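Local coordinates for signal recognition 54 kDa protein (Pyrococcus furiosus, PDB 3DM5) that is the 54 kDa protein of the signal recognition particle, built from a helical bundle domain, a P-loop domain and an all-helical signal peptide binding domain, at residues Lys331-Gln336 against Arg420-Leu425; Val377-Met382 against Lys413-Gln418. All coordinates share one frame; numbering follows the deposited sequence.

Interaction 1. Residues Lys331-Gln336 against Arg420-Leu425; sequences KDMYAQ and RQMKKL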
loop_
_atom_site.group_PDB
_atom_site.type_symbol
_atom_site.label_atom_id
_atom_site.label_comp_id
_atom_site.label_asym_id
_atom_site.label_seq_id
_atom_site.Cartn_x
_atom_site.Cartn_y
_atom_site.Cartn_z
ATOM N N LYS A 331 -6.805 20.777 32.425
ATOM C CA LYS A 331 -6.277 20.167 31.217
ATOM C C LYS A 331 -5.312 21.144 30.551
ATOM O O LYS A 331 -4.205 20.775 30.165
ATOM C CB LYS A 331 -7.415 19.813 30.262
ATOM C CG LYS A 331 -7.275 18.451 29.603
ATOM C CD LYS A 331 -8.171 17.404 30.254
ATOM C CE LYS A 331 -9.503 17.282 29.524
ATOM N NZ LYS A 331 -9.427 16.354 28.362
ATOM N N ASP A 332 -5.743 22.397 30.429
ATOM C CA ASP A 332 -4.887 23.470 29.924
ATOM C C ASP A 332 -3.562 23.602 30.698
ATOM O O ASP A 332 -2.507 23.798 30.095
ATOM C CB ASP A 332 -5.640 24.793 29.951
ATOM C CG ASP A 332 -6.788 24.828 28.964
ATOM O OD1 ASP A 332 -7.879 25.329 29.319
ATOM O OD2 ASP A 332 -6.600 24.353 27.825
ATOM N N MET A 333 -3.624 23.498 32.025
ATOM C CA MET A 333 -2.431 23.548 32.868
ATOM C C MET A 333 -1.568 22.292 32.699
ATOM O O MET A 333 -0.365 22.379 32.447
ATOM C CB MET A 333 -2.820 23.730 34.337
ATOM C CG MET A 333 -1.637 23.988 35.264
ATOM S SD MET A 333 -1.956 23.580 36.998
ATOM C CE MET A 333 -1.885 21.794 36.945
ATOM N N TYR A 334 -2.198 21.129 32.850
ATOM C CA TYR A 334 -1.571 19.833 32.573
ATOM C C TYR A 334 -0.673 19.915 31.354
ATOM O O TYR A 334 0.414 19.347 31.342
ATOM C CB TYR A 334 -2.659 18.781 32.325
ATOM C CG TYR A 334 -2.191 17.336 32.262
ATOM C CD1 TYR A 334 -2.704 16.381 33.137
ATOM C CD2 TYR A 334 -1.263 16.918 31.316
ATOM C CE1 TYR A 334 -2.299 15.057 33.082
ATOM C CE2 TYR A 334 -0.850 15.592 31.256
ATOM C CZ TYR A 334 -1.373 14.667 32.142
ATOM O OH TYR A 334 -0.971 13.352 32.090
ATOM N N ALA A 335 -1.151 20.622 30.333
ATOM C CA ALA A 335 -0.444 20.775 29.066
ATOM C C ALA A 335 0.664 21.827 29.133
ATOM O O ALA A 335 1.792 21.570 28.720
ATOM C CB ALA A 335 -1.424 21.106 27.956
ATOM N N GLN A 336 0.341 23.012 29.642
ATOM C CA GLN A 336 1.350 24.051 29.824
ATOM C C GLN A 336 2.609 23.445 30.433
ATOM O O GLN A 336 3.702 23.590 29.896
ATOM C CB GLN A 336 0.832 25.174 30.726
ATOM C CG GLN A 336 -0.290 26.020 30.132
ATOM C CD GLN A 336 0.138 26.772 28.882
ATOM O OE1 GLN A 336 0.479 26.169 27.861
ATOM N NE2 GLN A 336 0.111 28.099 28.954
ATOM N N ARG A 420 -5.094 27.610 40.449
ATOM C CA ARG A 420 -5.755 28.867 40.786
ATOM C C ARG A 420 -4.828 30.064 40.557
ATOM O O ARG A 420 -5.273 31.139 40.133
ATOM C CB ARG A 420 -6.259 28.833 42.235
ATOM N N GLN A 421 -3.540 29.867 40.827
ATOM C CA GLN A 421 -2.543 30.905 40.598
ATOM C C GLN A 421 -2.489 31.257 39.114
ATOM O O GLN A 421 -2.733 32.403 38.727
ATOM C CB GLN A 421 -1.162 30.452 41.085
ATOM C CG GLN A 421 -0.047 31.477 40.846
ATOM C CD GLN A 421 1.342 30.978 41.250
ATOM O OE1 GLN A 421 1.654 29.790 41.128
ATOM N NE2 GLN A 421 2.185 31.897 41.721
ATOM N N MET A 422 -2.174 30.259 38.289
ATOM C CA MET A 422 -2.075 30.454 36.845
ATOM C C MET A 422 -3.379 30.971 36.263
ATOM O O MET A 422 -3.377 31.769 35.332
ATOM C CB MET A 422 -1.678 29.161 36.148
ATOM C CG MET A 422 -0.246 28.741 36.374
ATOM S SD MET A 422 0.129 27.239 35.444
ATOM C CE MET A 422 -0.342 27.749 33.789
ATOM N N LYS A 423 -4.494 30.516 36.821
ATOM C CA LYS A 423 -5.794 30.954 36.342
ATOM C C LYS A 423 -6.017 32.436 36.608
ATOM O O LYS A 423 -6.561 33.147 35.759
ATOM C CB LYS A 423 -6.922 30.135 36.972
ATOM C CG LYS A 423 -8.273 30.418 36.331
ATOM C CD LYS A 423 -9.410 29.888 37.159
ATOM C CE LYS A 423 -10.739 30.260 36.532
ATOM N NZ LYS A 423 -11.887 29.638 37.241
ATOM N N LYS A 424 -5.613 32.896 37.794
ATOM C CA LYS A 424 -5.742 34.308 38.163
ATOM C C LYS A 424 -4.933 35.187 37.207
ATOM O O LYS A 424 -5.439 36.179 36.667
ATOM C CB LYS A 424 -5.296 34.532 39.609
ATOM N N LEU A 425 -3.673 34.807 37.004
ATOM C CA LEU A 425 -2.817 35.431 36.006
ATOM C C LEU A 425 -3.542 35.718 34.691
ATOM O O LEU A 425 -3.758 36.873 34.336
ATOM C CB LEU A 425 -1.619 34.533 35.732
ATOM C CG LEU A 425 -0.249 35.052 36.137
ATOM C CD1 LEU A 425 0.783 33.940 36.092
ATOM C CD2 LEU A 425 0.137 36.185 35.209
#

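Interaction 2. Residues Val377-Met382 against Lys413-Gln418; sequences VIMDSM and KELLDQ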
loop_
_atom_site.group_PDB
_atom_site.type_symbol
_atom_site.label_atom_id
_atom_site.label_comp_id
_atom_site.label_asym_id
_atom_site.label_seq_id
_atom_site.Cartn_x
_atom_site.Cartn_y
_atom_site.Cartn_z
ATOM N N VAL A 377 0.750 12.755 38.119
ATOM C CA VAL A 377 0.208 11.611 38.846
ATOM C C VAL A 377 -1.126 11.935 39.537
ATOM O O VAL A 377 -2.037 11.108 39.578
ATOM C CB VAL A 377 1.218 11.073 39.875
ATOM C CG1 VAL A 377 0.607 9.956 40.685
ATOM C CG2 VAL A 377 2.463 10.588 39.172
ATOM N N ILE A 378 -1.237 13.147 40.069
ATOM C CA ILE A 378 -2.445 13.554 40.765
ATOM C C ILE A 378 -3.606 13.733 39.790
ATOM O O ILE A 378 -4.707 13.239 40.026
ATOM C CB ILE A 378 -2.230 14.856 41.584
ATOM C CG1 ILE A 378 -1.259 14.616 42.743
ATOM C CG2 ILE A 378 -3.559 15.395 42.121
ATOM C CD1 ILE A 378 -1.096 15.807 43.657
ATOM N N MET A 379 -3.352 14.436 38.692
ATOM C CA MET A 379 -4.380 14.686 37.690
ATOM C C MET A 379 -4.865 13.397 37.014
ATOM O O MET A 379 -6.010 13.309 36.598
ATOM C CB MET A 379 -3.884 15.699 36.654
ATOM C CG MET A 379 -3.866 17.124 37.174
ATOM S SD MET A 379 -3.269 18.360 36.002
ATOM C CE MET A 379 -1.589 17.788 35.754
ATOM N N ASP A 380 -3.992 12.400 36.917
ATOM C CA ASP A 380 -4.360 11.102 36.371
ATOM C C ASP A 380 -5.316 10.374 37.302
ATOM O O ASP A 380 -5.782 9.269 37.004
ATOM C CB ASP A 380 -3.123 10.233 36.170
ATOM C CG ASP A 380 -2.221 10.742 35.059
ATOM O OD1 ASP A 380 -2.611 11.702 34.361
ATOM O OD2 ASP A 380 -1.119 10.174 34.889
ATOM N N SER A 381 -5.585 10.983 38.447
ATOM C CA SER A 381 -6.521 10.405 39.387
ATOM C C SER A 381 -7.779 11.261 39.448
ATOM O O SER A 381 -8.720 10.972 40.193
ATOM C CB SER A 381 -5.898 10.270 40.767
ATOM O OG SER A 381 -6.850 9.734 41.664
ATOM N N MET A 382 -7.781 12.323 38.657
ATOM C CA MET A 382 -8.959 13.153 38.548
ATOM C C MET A 382 -9.829 12.652 37.390
ATOM O O MET A 382 -9.348 11.962 36.476
ATOM C CB MET A 382 -8.574 14.622 38.358
ATOM C CG MET A 382 -7.692 15.205 39.472
ATOM S SD MET A 382 -7.443 16.992 39.307
ATOM C CE MET A 382 -6.714 17.360 40.893
ATOM N N LYS A 413 -4.032 19.891 47.250
ATOM C CA LYS A 413 -4.355 21.304 47.439
ATOM C C LYS A 413 -3.219 22.169 46.895
ATOM O O LYS A 413 -3.433 23.304 46.466
ATOM C CB LYS A 413 -4.648 21.609 48.910
ATOM C CG LYS A 413 -5.727 20.704 49.499
ATOM C CD LYS A 413 -5.807 20.760 51.024
ATOM C CE LYS A 413 -6.933 21.667 51.506
ATOM N NZ LYS A 413 -7.324 21.362 52.918
ATOM N N GLU A 414 -2.013 21.607 46.888
ATOM C CA GLU A 414 -0.858 22.279 46.302
ATOM C C GLU A 414 -1.093 22.492 44.816
ATOM O O GLU A 414 -1.154 23.634 44.341
ATOM C CB GLU A 414 0.418 21.463 46.524
ATOM N N LEU A 415 -1.227 21.381 44.092
ATOM C CA LEU A 415 -1.568 21.397 42.671
ATOM C C LEU A 415 -2.697 22.381 42.374
ATOM O O LEU A 415 -2.587 23.192 41.457
ATOM C CB LEU A 415 -1.960 19.991 42.193
ATOM C CG LEU A 415 -2.040 19.721 40.683
ATOM C CD1 LEU A 415 -2.274 18.247 40.436
ATOM C CD2 LEU A 415 -3.125 20.535 40.006
ATOM N N LEU A 416 -3.782 22.302 43.140
ATOM C CA LEU A 416 -4.917 23.193 42.923
ATOM C C LEU A 416 -4.522 24.646 43.085
ATOM O O LEU A 416 -5.002 25.514 42.355
ATOM C CB LEU A 416 -6.052 22.864 43.879
ATOM C CG LEU A 416 -6.645 21.495 43.591
ATOM C CD1 LEU A 416 -7.630 21.088 44.674
ATOM C CD2 LEU A 416 -7.298 21.496 42.211
ATOM N N ASP A 417 -3.652 24.913 44.055
ATOM C CA ASP A 417 -3.205 26.276 44.295
ATOM C C ASP A 417 -2.476 26.765 43.063
ATOM O O ASP A 417 -2.776 27.838 42.541
ATOM C CB ASP A 417 -2.319 26.352 45.536
ATOM C CG ASP A 417 -3.123 26.303 46.825
ATOM O OD1 ASP A 417 -4.328 26.640 46.796
ATOM O OD2 ASP A 417 -2.553 25.927 47.871
ATOM N N GLN A 418 -1.535 25.955 42.589
ATOM C CA GLN A 418 -0.823 26.253 41.353
ATOM C C GLN A 418 -1.793 26.603 40.235
ATOM O O GLN A 418 -1.586 27.569 39.498
ATOM C CB GLN A 418 0.027 25.061 40.922
ATOM C CG GLN A 418 0.970 25.399 39.798
ATOM C CD GLN A 418 1.921 26.501 40.191
ATOM O OE1 GLN A 418 2.715 26.341 41.117
ATOM N NE2 GLN A 418 1.843 27.630 39.497
#

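Interaction 1. Residues Lys331-Gln336 against Arg420-Leu425
Met333 and Met422 meet across a helix-helix interface in the all-helical signal peptide binding domain of SRP54, where helix 330-341 packs against helix 409-427. Their CA atoms lie 8.0 Å apart, and three residues make the contact. No hydrogen bond joins the two segments; each is held by its own helical bonds, such as Gln336 N to Asp332 O at 3.0 Å and Lys424 N to Arg420 O at 2.9 Å. Charged groups act on other partners. Lys331 NZ forms salt bridges with Glu384 and with Asp285 of the second subunit, and Asp332 OD2 pairs with Arg288 of that same subunit, so the start of helix 330-341 also takes part in the contact with the second subunit. Between the segments themselves the contact is apolar. Met422 is nearly straight through CB, CG and SD, and its sulfur comes 3.7 Å from Met333 CG, on the flank of the other side chain and not at its end. The two methionine side chains cross at about a right angle. Met333 has CG anti to the backbone N (chi1 -172°) and bends at its last torsion, which carries its methyl away from Met422 toward Met379 and Leu415. Phe328, in the loop before helix 330-341, touches both methionines. Gln336 joins the apolar contact by its aliphatic carbons, while its amide lies farther from Met422. Bent at its own final torsion (chi3 55°), Met422 brings its methyl over the base of the glutamine: CE lies 4.0 Å from Gln336 CG and 4.2 Å from Gln336 CB.

Interaction 2. Residues Val377-Met382 against Lys413-Gln418
Leu415 reaches from helix 409-427 to meet Ile378 tip to tip, its CD1 methyl against the branch point of the isoleucine and its CG2 methyl: CD1 is 3.6 Å from Ile378 CG2 and equally 3.6 Å from Ile378 CB. With CG anti to the backbone N (chi1 -166°), Leu415 projects into the gap between the two backbones, and its one methyl serves two neighbours. The second is Met379, whose chain slants across the leucine so that its CG lies 3.8 Å from Leu415 CD1. Beyond CG, Met379 bends at its last torsion toward helix 330-341, where Met333 and Tyr334 receive it. Met382 lies beside Ile378 on the same segment but touches Leu416 rather than Leu415 across the contact. Extended beyond CB, through its last two torsions, it brings its CE methyl to 4.4 Å from Leu416 CD2, a looser touch lined by Ile393 and, from helix 395-405, by Ile401 and Ile398. The type I beta turn from Met379 to Met382, closed by the bond from Met382 N to Met379 O at 2.9 Å, reverses the chain after the helix, and Met382 again points toward helix 409-427. No hydrogen bond or charge pair crosses between the segments. Helix 369-379, the turn that follows it and helix 409-427 meet through aliphatic and methionine side chains, an arrangement that forms part of the hydrophobic core of the helical signal peptide binding domain of SRP54.

Overall arrangement
Both contacts use helix 409-427, with interaction 2 nested inside the chain loop closed by interaction 1, and their centres are about 11 Å apart. Both are buried and apolar, but interaction 1 pairs thioether chains with the aliphatic part of a partly exposed glutamine, whereas interaction 2 turns largely on one leucine methyl. Met333 CE of helix 330-341 touches both Leu415 CD2 of helix 409-427, at 3.5 Å, and Met379 SD of helix 369-379, at 3.8 Å, so the three helices meet at it. At the margin, Tyr334 OH probably hydrogen-bonds Asp380 OD1. The second subunit reaches both sites: its residues pair with the charges of Lys331 and Asp332, and meet 377-382 by a weak hydrogen bond and packing.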